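Local coordinates for protein alcohol dehydrogenase IV (Corynebacterium glutamicum, PDB 3IV7) that probably reduces maleylacetate with NAD(H) as an iron-containing alcohol dehydrogenase-type oxidoreductase, at residues A[35-40]-A[89-94]; A[41-46]-A[66-71]; A[78-83]-A[105-110]; A[129-134]-A[145-150]. One frame throughout, in Å; residues are numbered along the deposited sequence.

Interaction 1 of 4, residues A[35-40]-A[89-94]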
loop_
_atom_site.group_PDB
_atom_site.type_symbol
_atom_site.label_atom_id
_atom_site.label_comp_id
_atom_site.label_asym_id
_atom_site.label_seq_id
_atom_site.Cartn_x
_atom_site.Cartn_y
_atom_site.Cartn_z
ATOM N N ARG A 35 -6.588 22.253 -3.512
ATOM C CA ARG A 35 -5.408 22.895 -2.913
ATOM C C ARG A 35 -5.557 24.390 -2.776
ATOM O O ARG A 35 -4.841 25.021 -1.998
ATOM C CB ARG A 35 -4.156 22.598 -3.758
ATOM C CG ARG A 35 -3.771 21.163 -3.768
ATOM C CD ARG A 35 -2.673 20.828 -4.837
ATOM N NE ARG A 35 -2.334 19.423 -4.734
ATOM C CZ ARG A 35 -1.511 18.927 -3.823
ATOM N NH1 ARG A 35 -0.858 19.736 -2.977
ATOM N NH2 ARG A 35 -1.313 17.622 -3.764
ATOM N N GLY A 36 -6.468 24.978 -3.549
ATOM C CA GLY A 36 -6.597 26.430 -3.600
ATOM C C GLY A 36 -5.428 27.113 -4.310
ATOM O O GLY A 36 -5.258 28.343 -4.205
ATOM N N SER A 37 -4.676 26.327 -5.099
ATOM C CA SER A 37 -3.454 26.791 -5.773
ATOM C C SER A 37 -3.739 27.944 -6.686
ATOM O O SER A 37 -4.642 27.866 -7.512
ATOM C CB SER A 37 -2.850 25.648 -6.595
ATOM O OG SER A 37 -2.718 24.499 -5.810
ATOM N N ALA A 38 -2.953 29.012 -6.554
ATOM C CA ALA A 38 -3.162 30.238 -7.335
ATOM C C ALA A 38 -2.093 30.511 -8.395
ATOM O O ALA A 38 -2.255 31.430 -9.211
ATOM C CB ALA A 38 -3.269 31.466 -6.377
ATOM N N LYS A 39 -0.989 29.751 -8.380
ATOM C CA LYS A 39 0.116 30.007 -9.309
ATOM C C LYS A 39 0.797 28.724 -9.709
ATOM O O LYS A 39 1.876 28.399 -9.222
ATOM C CB LYS A 39 1.125 30.981 -8.702
ATOM C CG LYS A 39 0.571 32.385 -8.480
ATOM C CD LYS A 39 1.639 33.447 -8.614
ATOM C CE LYS A 39 1.930 33.772 -10.080
ATOM N NZ LYS A 39 2.837 34.948 -10.210
ATOM N N VAL A 40 0.166 28.042 -10.662
ATOM C CA VAL A 40 0.553 26.765 -11.125
ATOM C C VAL A 40 1.644 26.844 -12.192
ATOM O O VAL A 40 1.575 27.654 -13.130
ATOM C CB VAL A 40 -0.665 26.033 -11.751
ATOM C CG1 VAL A 40 -0.259 24.641 -12.266
ATOM C CG2 VAL A 40 -1.835 25.936 -10.741
ATOM N N ILE A 89 5.488 30.522 -7.643
ATOM C CA ILE A 89 4.758 29.325 -7.936
ATOM C C ILE A 89 4.333 28.609 -6.648
ATOM O O ILE A 89 5.076 28.567 -5.682
ATOM C CB ILE A 89 5.635 28.393 -8.783
ATOM C CG1 ILE A 89 5.875 29.022 -10.156
ATOM C CG2 ILE A 89 4.992 27.043 -8.922
ATOM C CD1 ILE A 89 4.572 29.360 -10.931
ATOM N N ASP A 90 3.123 28.063 -6.632
ATOM C CA ASP A 90 2.652 27.355 -5.472
ATOM C C ASP A 90 2.246 25.903 -5.750
ATOM O O ASP A 90 1.878 25.172 -4.830
ATOM C CB ASP A 90 1.536 28.132 -4.730
ATOM C CG ASP A 90 0.231 28.225 -5.518
ATOM O OD1 ASP A 90 0.180 27.789 -6.685
ATOM O OD2 ASP A 90 -0.760 28.773 -4.953
ATOM N N LEU A 91 2.333 25.489 -7.003
ATOM C CA LEU A 91 2.102 24.096 -7.366
ATOM C C LEU A 91 2.902 23.767 -8.606
ATOM O O LEU A 91 2.968 24.574 -9.545
ATOM C CB LEU A 91 0.612 23.846 -7.623
ATOM C CG LEU A 91 0.162 22.391 -7.887
ATOM C CD1 LEU A 91 0.382 21.539 -6.670
ATOM C CD2 LEU A 91 -1.312 22.360 -8.311
ATOM N N LEU A 92 3.558 22.602 -8.581
ATOM C CA LEU A 92 4.237 22.037 -9.749
ATOM C C LEU A 92 3.349 20.973 -10.380
ATOM O O LEU A 92 2.821 20.100 -9.675
ATOM C CB LEU A 92 5.562 21.369 -9.327
ATOM C CG LEU A 92 6.589 22.252 -8.624
ATOM C CD1 LEU A 92 7.795 21.435 -8.169
ATOM C CD2 LEU A 92 6.994 23.357 -9.529
ATOM N N VAL A 93 3.159 21.049 -11.695
ATOM C CA VAL A 93 2.436 20.009 -12.414
ATOM C C VAL A 93 3.336 19.517 -13.546
ATOM O O VAL A 93 3.801 20.302 -14.338
ATOM C CB VAL A 93 1.054 20.505 -13.027
ATOM C CG1 VAL A 93 0.358 19.341 -13.701
ATOM C CG2 VAL A 93 0.128 21.149 -11.938
ATOM N N CYS A 94 3.628 18.215 -13.588
ATOM C CA CYS A 94 4.484 17.714 -14.643
ATOM C C CYS A 94 3.768 16.737 -15.511
ATOM O O CYS A 94 3.068 15.861 -15.026
ATOM C CB CYS A 94 5.786 17.122 -14.072
ATOM S SG CYS A 94 5.587 15.927 -12.692
HETATM O O HOH W 1 -0.537 24.872 -4.188
#
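Arg35, the last residue of helix 24-35, lays its CD against Leu91 CD1 (3.6 Å) at the entry to the parallel, Rossmann-like sheet of this domain, where strands 40-43 and 91-96 start side by side. Its extended chain crosses the leucine at about a right angle and carries the guanidinium onward to salt bridges with Glu31 and Glu150. A Schellman motif with Gly36 at positive phi then ends the helix and turns the chain toward Asp90. Ser37 OG rests on Leu91 CD2 and shares a water with Asp90 O. Next come two consecutive amides held by one carboxylate: Ala38 N meets Asp90 OD2 at 2.7 Å on its syn lone pair, nearly straight at 171°, while Lys39 N reaches Asp90 OD1 at 2.8 Å from above the carboxylate plane. This double grip fixes the rotation of the aspartate, whose CG is tucked between its own N and carbonyl carbon (chi1 68°). Lys39 returns a bond through its carbonyl, Asp90 N to Lys39 O being 2.9 Å, and that oxygen also receives the CA-H of Ile89. Val40 finally pairs with Leu91 in a parallel bridge, and its CG1 packs 3.5 Å from Val93 CG2.

Interaction 2 of 4, residues A[41-46]-A[66-71]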
loop_
_atom_site.group_PDB
_atom_site.type_symbol
_atom_site.label_atom_id
_atom_site.label_comp_id
_atom_site.label_asym_id
_atom_site.label_seq_id
_atom_site.Cartn_x
_atom_site.Cartn_y
_atom_site.Cartn_z
HETATM N N MSE A 41 2.634 25.979 -12.055
HETATM C CA MSE A 41 3.683 25.835 -13.046
HETATM C C MSE A 41 3.560 24.464 -13.684
HETATM O O MSE A 41 3.615 23.443 -12.992
HETATM C CB MSE A 41 5.043 25.989 -12.390
HETATM C CG MSE A 41 6.286 25.802 -13.331
HETATM SE SE MSE A 41 7.905 26.176 -12.297
HETATM C CE MSE A 41 9.302 25.846 -13.602
ATOM N N VAL A 42 3.365 24.439 -15.004
ATOM C CA VAL A 42 3.300 23.179 -15.750
ATOM C C VAL A 42 4.654 22.920 -16.427
ATOM O O VAL A 42 5.222 23.797 -17.109
ATOM C CB VAL A 42 2.173 23.185 -16.803
ATOM C CG1 VAL A 42 2.247 21.954 -17.667
ATOM C CG2 VAL A 42 0.795 23.258 -16.118
ATOM N N ILE A 43 5.171 21.727 -16.216
ATOM C CA ILE A 43 6.473 21.342 -16.719
ATOM C C ILE A 43 6.260 20.232 -17.717
ATOM O O ILE A 43 5.680 19.196 -17.385
ATOM C CB ILE A 43 7.395 20.835 -15.561
ATOM C CG1 ILE A 43 7.636 21.940 -14.558
ATOM C CG2 ILE A 43 8.730 20.290 -16.120
ATOM C CD1 ILE A 43 7.984 21.459 -13.190
ATOM N N ALA A 44 6.760 20.425 -18.926
ATOM C CA ALA A 44 6.613 19.421 -19.981
ATOM C C ALA A 44 7.638 19.712 -21.094
ATOM O O ALA A 44 7.883 20.850 -21.408
ATOM C CB ALA A 44 5.163 19.462 -20.565
ATOM N N GLY A 45 8.250 18.676 -21.643
ATOM C CA GLY A 45 9.163 18.853 -22.762
ATOM C C GLY A 45 8.394 19.320 -23.988
ATOM O O GLY A 45 7.166 19.109 -24.086
ATOM N N GLU A 46 9.104 19.968 -24.909
ATOM C CA GLU A 46 8.509 20.523 -26.149
ATOM C C GLU A 46 7.593 19.535 -26.846
ATOM O O GLU A 46 6.530 19.898 -27.299
ATOM C CB GLU A 46 9.618 20.948 -27.110
ATOM C CG GLU A 46 10.440 22.157 -26.629
ATOM C CD GLU A 46 11.795 22.302 -27.366
ATOM O OE1 GLU A 46 11.940 21.735 -28.476
ATOM O OE2 GLU A 46 12.704 22.987 -26.823
ATOM N N ASP A 66 9.369 24.391 -20.469
ATOM C CA ASP A 66 9.694 23.274 -21.334
ATOM C C ASP A 66 11.139 22.799 -21.362
ATOM O O ASP A 66 11.450 21.828 -22.087
ATOM C CB ASP A 66 9.147 23.473 -22.750
ATOM C CG ASP A 66 9.827 24.621 -23.517
ATOM O OD1 ASP A 66 10.845 25.188 -23.058
ATOM O OD2 ASP A 66 9.308 24.952 -24.598
ATOM N N GLU A 67 12.007 23.360 -20.510
ATOM C CA GLU A 67 13.401 22.894 -20.493
ATOM C C GLU A 67 13.556 21.613 -19.696
ATOM O O GLU A 67 13.937 21.633 -18.553
ATOM C CB GLU A 67 14.392 23.965 -20.002
ATOM C CG GLU A 67 15.825 23.474 -20.174
ATOM C CD GLU A 67 16.893 24.424 -19.678
ATOM O OE1 GLU A 67 16.610 25.325 -18.867
ATOM O OE2 GLU A 67 18.056 24.211 -20.069
ATOM N N VAL A 68 13.264 20.497 -20.339
ATOM C CA VAL A 68 13.361 19.200 -19.735
ATOM C C VAL A 68 14.537 18.532 -20.406
ATOM O O VAL A 68 14.607 18.494 -21.620
ATOM C CB VAL A 68 12.069 18.394 -19.963
ATOM C CG1 VAL A 68 12.225 16.925 -19.515
ATOM C CG2 VAL A 68 10.898 19.085 -19.272
ATOM N N VAL A 69 15.491 18.051 -19.604
ATOM C CA VAL A 69 16.748 17.489 -20.131
ATOM C C VAL A 69 17.051 16.202 -19.396
ATOM O O VAL A 69 16.973 16.145 -18.184
ATOM C CB VAL A 69 17.902 18.509 -19.974
ATOM C CG1 VAL A 69 19.236 17.971 -20.581
ATOM C CG2 VAL A 69 17.531 19.790 -20.635
HETATM N N MSE A 70 17.323 15.141 -20.136
HETATM C CA MSE A 70 17.674 13.818 -19.588
HETATM C C MSE A 70 18.774 13.913 -18.514
HETATM O O MSE A 70 19.735 14.729 -18.674
HETATM C CB MSE A 70 18.199 12.944 -20.753
HETATM C CG MSE A 70 18.391 11.484 -20.416
HETATM SE SE MSE A 70 19.000 10.436 -21.960
HETATM C CE MSE A 70 20.595 11.466 -22.454
ATOM N N HIS A 71 18.667 13.111 -17.478
ATOM C CA HIS A 71 19.654 13.026 -16.358
ATOM C C HIS A 71 19.649 14.270 -15.428
ATOM O O HIS A 71 20.478 14.371 -14.518
ATOM C CB HIS A 71 21.075 12.750 -16.881
ATOM C CG HIS A 71 21.162 11.604 -17.840
ATOM N ND1 HIS A 71 20.761 10.328 -17.513
ATOM C CD2 HIS A 71 21.687 11.526 -19.092
ATOM C CE1 HIS A 71 20.981 9.524 -18.540
ATOM N NE2 HIS A 71 21.544 10.226 -19.512
HETATM O O HOH W 2 12.002 20.382 -24.461
#
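At the carboxyl end of the parallel sheet in the N-terminal Rossmann-like domain, the end at which such folds generally bind the dinucleotide, the close of strand 40-43 meets the loop that follows edge strand 63-65. Ala44 O takes a CA-H...O contact from Asp66 CA at 3.0 Å and also lies 3.2 Å from Asp66 CB. Val68 turns its side chain to the other segment: CG2, placed beside its backbone N by a chi1 of 171°, lies 3.6 Å from Gly45 N and 4.0 Å from Ile43 CG2, meeting the isoleucine at a slant. Helix 98-111 covers this apolar patch through Thr100, which touches both Ile43 and Val68. Farther out, Glu46 CG lies 3.6 Å from Asp66 OD2, and the two carboxylate planes are turned 59° apart. A water joins the backbones, accepting from Glu46 N (3.0 Å) and donating to Asp66 O (2.8 Å). Direct polar pairing is thus replaced by CA-H, water and apolar contacts, and the approach of Glu46 OE2 to Asp66 OD2, at 4.5 Å, would probably be mildly unfavourable, perhaps raising the proton affinity of one acid.

Interaction 3 of 4, residues A[78-83]-A[105-110]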
loop_
_atom_site.group_PDB
_atom_site.type_symbol
_atom_site.label_atom_id
_atom_site.label_comp_id
_atom_site.label_asym_id
_atom_site.label_seq_id
_atom_site.Cartn_x
_atom_site.Cartn_y
_atom_site.Cartn_z
ATOM N N GLU A 78 18.704 24.204 -11.605
ATOM C CA GLU A 78 18.870 25.553 -11.017
ATOM C C GLU A 78 18.034 26.627 -11.729
ATOM O O GLU A 78 17.427 27.467 -11.063
ATOM C CB GLU A 78 20.350 25.962 -10.938
ATOM C CG GLU A 78 21.111 25.253 -9.807
ATOM C CD GLU A 78 20.683 25.737 -8.423
ATOM O OE1 GLU A 78 21.108 26.824 -8.029
ATOM O OE2 GLU A 78 19.938 25.026 -7.725
ATOM N N ARG A 79 18.006 26.603 -13.067
ATOM C CA ARG A 79 17.103 27.511 -13.826
ATOM C C ARG A 79 15.637 27.262 -13.488
ATOM O O ARG A 79 14.903 28.198 -13.245
ATOM C CB ARG A 79 17.303 27.365 -15.333
ATOM C CG ARG A 79 18.526 28.121 -15.864
ATOM C CD ARG A 79 18.587 28.078 -17.401
ATOM N NE ARG A 79 18.870 26.731 -17.929
ATOM C CZ ARG A 79 20.093 26.200 -18.051
ATOM N NH1 ARG A 79 21.167 26.841 -17.607
ATOM N NH2 ARG A 79 20.236 24.999 -18.557
ATOM N N ALA A 80 15.218 25.991 -13.465
ATOM C CA ALA A 80 13.806 25.657 -13.141
ATOM C C ALA A 80 13.425 26.136 -11.739
ATOM O O ALA A 80 12.326 26.653 -11.531
ATOM C CB ALA A 80 13.557 24.176 -13.279
ATOM N N ARG A 81 14.350 26.013 -10.785
ATOM C CA ARG A 81 14.065 26.413 -9.403
ATOM C C ARG A 81 13.878 27.909 -9.335
ATOM O O ARG A 81 13.022 28.385 -8.617
ATOM C CB ARG A 81 15.197 25.987 -8.449
ATOM C CG ARG A 81 15.238 24.494 -8.165
ATOM C CD ARG A 81 16.619 24.033 -7.739
ATOM N NE ARG A 81 16.676 22.570 -7.449
ATOM C CZ ARG A 81 17.812 21.880 -7.276
ATOM N NH1 ARG A 81 18.986 22.473 -7.416
ATOM N NH2 ARG A 81 17.773 20.583 -7.008
ATOM N N ALA A 82 14.701 28.643 -10.077
ATOM C CA ALA A 82 14.618 30.101 -10.114
ATOM C C ALA A 82 13.270 30.576 -10.700
ATOM O O ALA A 82 12.641 31.485 -10.162
ATOM C CB ALA A 82 15.787 30.671 -10.917
ATOM N N VAL A 83 12.861 29.981 -11.814
ATOM C CA VAL A 83 11.538 30.278 -12.410
ATOM C C VAL A 83 10.419 30.066 -11.365
ATOM O O VAL A 83 9.569 30.964 -11.142
ATOM C CB VAL A 83 11.279 29.399 -13.667
ATOM C CG1 VAL A 83 9.834 29.508 -14.129
ATOM C CG2 VAL A 83 12.239 29.800 -14.798
ATOM N N LYS A 105 10.869 17.067 -9.557
ATOM C CA LYS A 105 11.457 16.604 -8.316
ATOM C C LYS A 105 12.640 17.492 -7.929
ATOM O O LYS A 105 12.795 17.859 -6.774
ATOM C CB LYS A 105 11.915 15.145 -8.452
ATOM C CG LYS A 105 10.779 14.094 -8.441
ATOM C CD LYS A 105 11.376 12.692 -8.589
ATOM C CE LYS A 105 10.400 11.611 -8.134
ATOM N NZ LYS A 105 10.959 10.262 -8.316
ATOM N N ALA A 106 13.504 17.793 -8.891
ATOM C CA ALA A 106 14.659 18.627 -8.606
ATOM C C ALA A 106 14.214 19.984 -8.017
ATOM O O ALA A 106 14.832 20.487 -7.065
ATOM C CB ALA A 106 15.528 18.808 -9.835
ATOM N N ILE A 107 13.119 20.532 -8.530
ATOM C CA ILE A 107 12.582 21.808 -8.017
ATOM C C ILE A 107 12.077 21.657 -6.592
ATOM O O ILE A 107 12.339 22.500 -5.746
ATOM C CB ILE A 107 11.432 22.364 -8.884
ATOM C CG1 ILE A 107 11.912 22.646 -10.308
ATOM C CG2 ILE A 107 10.908 23.703 -8.264
ATOM C CD1 ILE A 107 10.759 22.951 -11.320
ATOM N N ALA A 108 11.337 20.574 -6.328
ATOM C CA ALA A 108 10.815 20.317 -4.981
ATOM C C ALA A 108 11.931 20.124 -3.934
ATOM O O ALA A 108 11.743 20.422 -2.760
ATOM C CB ALA A 108 9.908 19.113 -5.007
HETATM N N MSE A 109 13.086 19.628 -4.359
HETATM C CA MSE A 109 14.206 19.405 -3.426
HETATM C C MSE A 109 14.563 20.644 -2.659
HETATM O O MSE A 109 14.896 20.567 -1.473
HETATM C CB MSE A 109 15.449 18.932 -4.166
HETATM C CG MSE A 109 15.344 17.557 -4.754
HETATM SE SE MSE A 109 16.907 17.158 -5.894
HETATM C CE MSE A 109 18.244 17.069 -4.530
ATOM N N THR A 110 14.571 21.787 -3.343
ATOM C CA THR A 110 14.977 23.039 -2.722
ATOM C C THR A 110 13.822 23.960 -2.300
ATOM O O THR A 110 13.997 24.762 -1.417
ATOM C CB THR A 110 15.900 23.814 -3.623
ATOM O OG1 THR A 110 15.230 24.112 -4.855
ATOM C CG2 THR A 110 17.158 22.984 -3.926
#
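Helices 74-86 and 98-111, which flank strand 91-96 in the chain, cross at -63° in segments 78-83 and 105-110, with the axes 8.8 Å apart. The backbones come nearest at Arg81 CA and Ile107 CA, 5.0 Å from each other. They belong to the helical layer packed on the parallel sheet of the N-terminal Rossmann-like domain. On the sheet side Ala80 CB meets Ile107 CD1 at 3.6 Å, and Ile107 reaches on to Met41 and Ile43 of strand 40-43. The rest of the contact is carried by Arg81, a knob set among Ala106, Ile107, Met109 and Thr110. With CG beside its backbone N (chi1 -73°) and the chain extended to NE, it reaches across to the second helix and grips a single carbonyl side-on: NE and NH2 both donate to Ala106 O, at 2.8 and 2.9 Å. The oxygen lies in the guanidinium plane, yet both donors come from the same face of the peptide, above the carbonyl plane. Arg81 NH1 forms a salt bridge with Glu78 OE2 on the anti lone pair of that oxygen, so in-plane bonds to Ala106 O and Glu78 OE2 fix the rotation of the group. The selenium of Met109, present as selenomethionine, lies at the edge too, 3.7 Å from Arg81 NH2. One guanidinium face is covered by Thr110, whose CG2 sits over its centre, 3.5 Å above the plane.

Interaction 4 of 4, residues A[129-134]-A[145-150]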
loop_
_atom_site.group_PDB
_atom_site.type_symbol
_atom_site.label_atom_id
_atom_site.label_comp_id
_atom_site.label_asym_id
_atom_site.label_seq_id
_atom_site.Cartn_x
_atom_site.Cartn_y
_atom_site.Cartn_z
ATOM N N ASN A 129 10.392 8.433 -4.103
ATOM C CA ASN A 129 10.975 9.561 -3.437
ATOM C C ASN A 129 12.439 9.660 -3.790
ATOM O O ASN A 129 13.224 10.166 -3.020
ATOM C CB ASN A 129 10.812 9.424 -1.933
ATOM C CG ASN A 129 11.337 8.095 -1.396
ATOM O OD1 ASN A 129 11.840 7.250 -2.146
ATOM N ND2 ASN A 129 11.116 7.868 -0.114
ATOM N N VAL A 130 12.783 9.159 -4.976
ATOM C CA VAL A 130 14.152 9.150 -5.483
ATOM C C VAL A 130 14.321 10.280 -6.477
ATOM O O VAL A 130 13.482 10.458 -7.406
ATOM C CB VAL A 130 14.478 7.799 -6.190
ATOM C CG1 VAL A 130 15.885 7.847 -6.896
ATOM C CG2 VAL A 130 14.402 6.642 -5.173
ATOM N N TRP A 131 15.379 11.055 -6.278
ATOM C CA TRP A 131 15.754 12.143 -7.182
ATOM C C TRP A 131 17.070 11.824 -7.853
ATOM O O TRP A 131 17.817 11.013 -7.369
ATOM C CB TRP A 131 15.891 13.465 -6.407
ATOM C CG TRP A 131 16.863 13.441 -5.284
ATOM C CD1 TRP A 131 16.579 13.223 -3.972
ATOM C CD2 TRP A 131 18.269 13.651 -5.359
ATOM N NE1 TRP A 131 17.714 13.288 -3.222
ATOM C CE2 TRP A 131 18.773 13.554 -4.042
ATOM C CE3 TRP A 131 19.166 13.892 -6.413
ATOM C CZ2 TRP A 131 20.135 13.698 -3.744
ATOM C CZ3 TRP A 131 20.505 14.073 -6.124
ATOM C CH2 TRP A 131 20.990 13.945 -4.795
ATOM N N GLY A 132 17.330 12.487 -8.970
ATOM C CA GLY A 132 18.569 12.360 -9.671
ATOM C C GLY A 132 19.042 13.690 -10.199
ATOM O O GLY A 132 18.236 14.559 -10.591
ATOM N N LEU A 133 20.349 13.873 -10.163
ATOM C CA LEU A 133 20.980 15.056 -10.684
ATOM C C LEU A 133 22.291 14.699 -11.333
ATOM O O LEU A 133 22.994 13.799 -10.860
ATOM C CB LEU A 133 21.257 16.042 -9.551
ATOM C CG LEU A 133 20.046 16.697 -8.893
ATOM C CD1 LEU A 133 20.479 17.435 -7.636
ATOM C CD2 LEU A 133 19.337 17.659 -9.899
ATOM N N THR A 134 22.675 15.475 -12.352
ATOM C CA THR A 134 23.968 15.347 -12.960
ATOM C C THR A 134 24.772 16.617 -12.800
ATOM O O THR A 134 24.373 17.691 -13.263
ATOM C CB THR A 134 23.871 14.964 -14.448
ATOM O OG1 THR A 134 23.146 13.727 -14.561
ATOM C CG2 THR A 134 25.261 14.775 -15.027
ATOM N N LEU A 145 11.867 12.715 0.830
ATOM C CA LEU A 145 10.367 12.642 0.824
ATOM C C LEU A 145 9.716 13.805 0.070
ATOM O O LEU A 145 8.655 13.644 -0.517
ATOM C CB LEU A 145 9.794 12.591 2.250
ATOM C CG LEU A 145 8.230 12.514 2.351
ATOM C CD1 LEU A 145 7.651 11.210 1.659
ATOM C CD2 LEU A 145 7.738 12.624 3.838
ATOM N N LYS A 146 10.355 14.975 0.084
ATOM C CA LYS A 146 9.799 16.151 -0.615
ATOM C C LYS A 146 9.706 15.955 -2.100
ATOM O O LYS A 146 8.973 16.674 -2.733
ATOM C CB LYS A 146 10.617 17.427 -0.339
ATOM C CG LYS A 146 10.772 17.759 1.115
ATOM C CD LYS A 146 11.204 19.223 1.337
ATOM C CE LYS A 146 12.363 19.617 0.499
ATOM N NZ LYS A 146 13.511 18.705 0.676
ATOM N N VAL A 147 10.446 14.981 -2.684
ATOM C CA VAL A 147 10.359 14.793 -4.112
ATOM C C VAL A 147 9.253 13.842 -4.551
ATOM O O VAL A 147 8.955 13.770 -5.720
ATOM C CB VAL A 147 11.696 14.420 -4.758
ATOM C CG1 VAL A 147 12.772 15.324 -4.223
ATOM C CG2 VAL A 147 12.045 12.936 -4.550
ATOM N N LEU A 148 8.632 13.140 -3.617
ATOM C CA LEU A 148 7.525 12.256 -3.954
ATOM C C LEU A 148 6.316 13.114 -4.364
ATOM O O LEU A 148 5.874 13.937 -3.595
ATOM C CB LEU A 148 7.128 11.390 -2.741
ATOM C CG LEU A 148 5.933 10.452 -2.947
ATOM C CD1 LEU A 148 6.296 9.340 -3.952
ATOM C CD2 LEU A 148 5.468 9.861 -1.564
ATOM N N PRO A 149 5.783 12.912 -5.584
ATOM C CA PRO A 149 4.615 13.736 -5.904
ATOM C C PRO A 149 3.465 13.436 -4.948
ATOM O O PRO A 149 3.232 12.274 -4.590
ATOM C CB PRO A 149 4.269 13.314 -7.330
ATOM C CG PRO A 149 5.590 12.890 -7.927
ATOM C CD PRO A 149 6.415 12.340 -6.791
ATOM N N GLU A 150 2.791 14.462 -4.505
ATOM C CA GLU A 150 1.676 14.289 -3.595
ATOM C C GLU A 150 0.479 13.665 -4.279
ATOM O O GLU A 150 -0.306 12.976 -3.648
ATOM C CB GLU A 150 1.272 15.606 -3.000
ATOM C CG GLU A 150 2.228 16.115 -2.021
ATOM C CD GLU A 150 1.740 17.357 -1.315
ATOM O OE1 GLU A 150 0.590 17.789 -1.558
ATOM O OE2 GLU A 150 2.526 17.908 -0.539
#
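Val147 drives its CG2 against the backbone of Asn129, 3.4 Å from Asn129 O, and this is the tight centre of the contact between the start of strand 130-135 and the short 3-10 turn 145-147. Strand 130-135 forms a beta hairpin with strand 138-143, and the turn carries the chain out of it toward strand 151-154 of the parallel sheet. A chi1 of -46° sets CG2 of Val147 between its own backbone N and carbonyl carbon, where it also faces Val130 N at 3.9 Å. The other methyl, CG1, goes to Trp131, lying 4.2 Å from Trp131 CB and oblique to the indole. Lys105 and Met109 of helix 98-111 also touch the valine, so a helix packs on this half as well as the strand. Toward Leu145 and Leu148 the fit is looser. Asn129 CB is 4.3 Å from Leu145 CA, and the exposed leucine directs its own side chain away from the strand. Leu148, buried, is covered beyond this contact by Leu13 and Gln15 of strand 7-20. Contact here is van der Waals: Leu148 CD1 comes closest, 4.2 Å from Asn129 N, with Asn129 CB and Leu148 CB 4.3 Å apart.

How the interactions relate
Interaction 1 lies where strands 40-43 and 91-96 begin, interaction 2 just past the end of strand 40-43, about 16 Å away between centres; the two strands are joined by probable hydrogen bonds from Val93 N to Met41 O (2.8 Å) and from Ile43 N to Val93 O (2.7 Å). Interaction 3 packs on this sheet: Leu92 CD1 lies 3.8 Å from Ile107 CB, and Ile43 CD1 lies 3.7 Å from Ile107 CD1. A salt bridge from Glu67 to Arg79 also ties it to interaction 2. Interaction 4 is about 11 Å from interaction 3 between centres, with Lys105 NZ probably hydrogen-bonded to Val130 O. It also meets interaction 2 through Thr134 OG1 and His71 O (2.7 Å), and interaction 1 through Arg35 NH1 and Glu150 OE1 (2.8 Å).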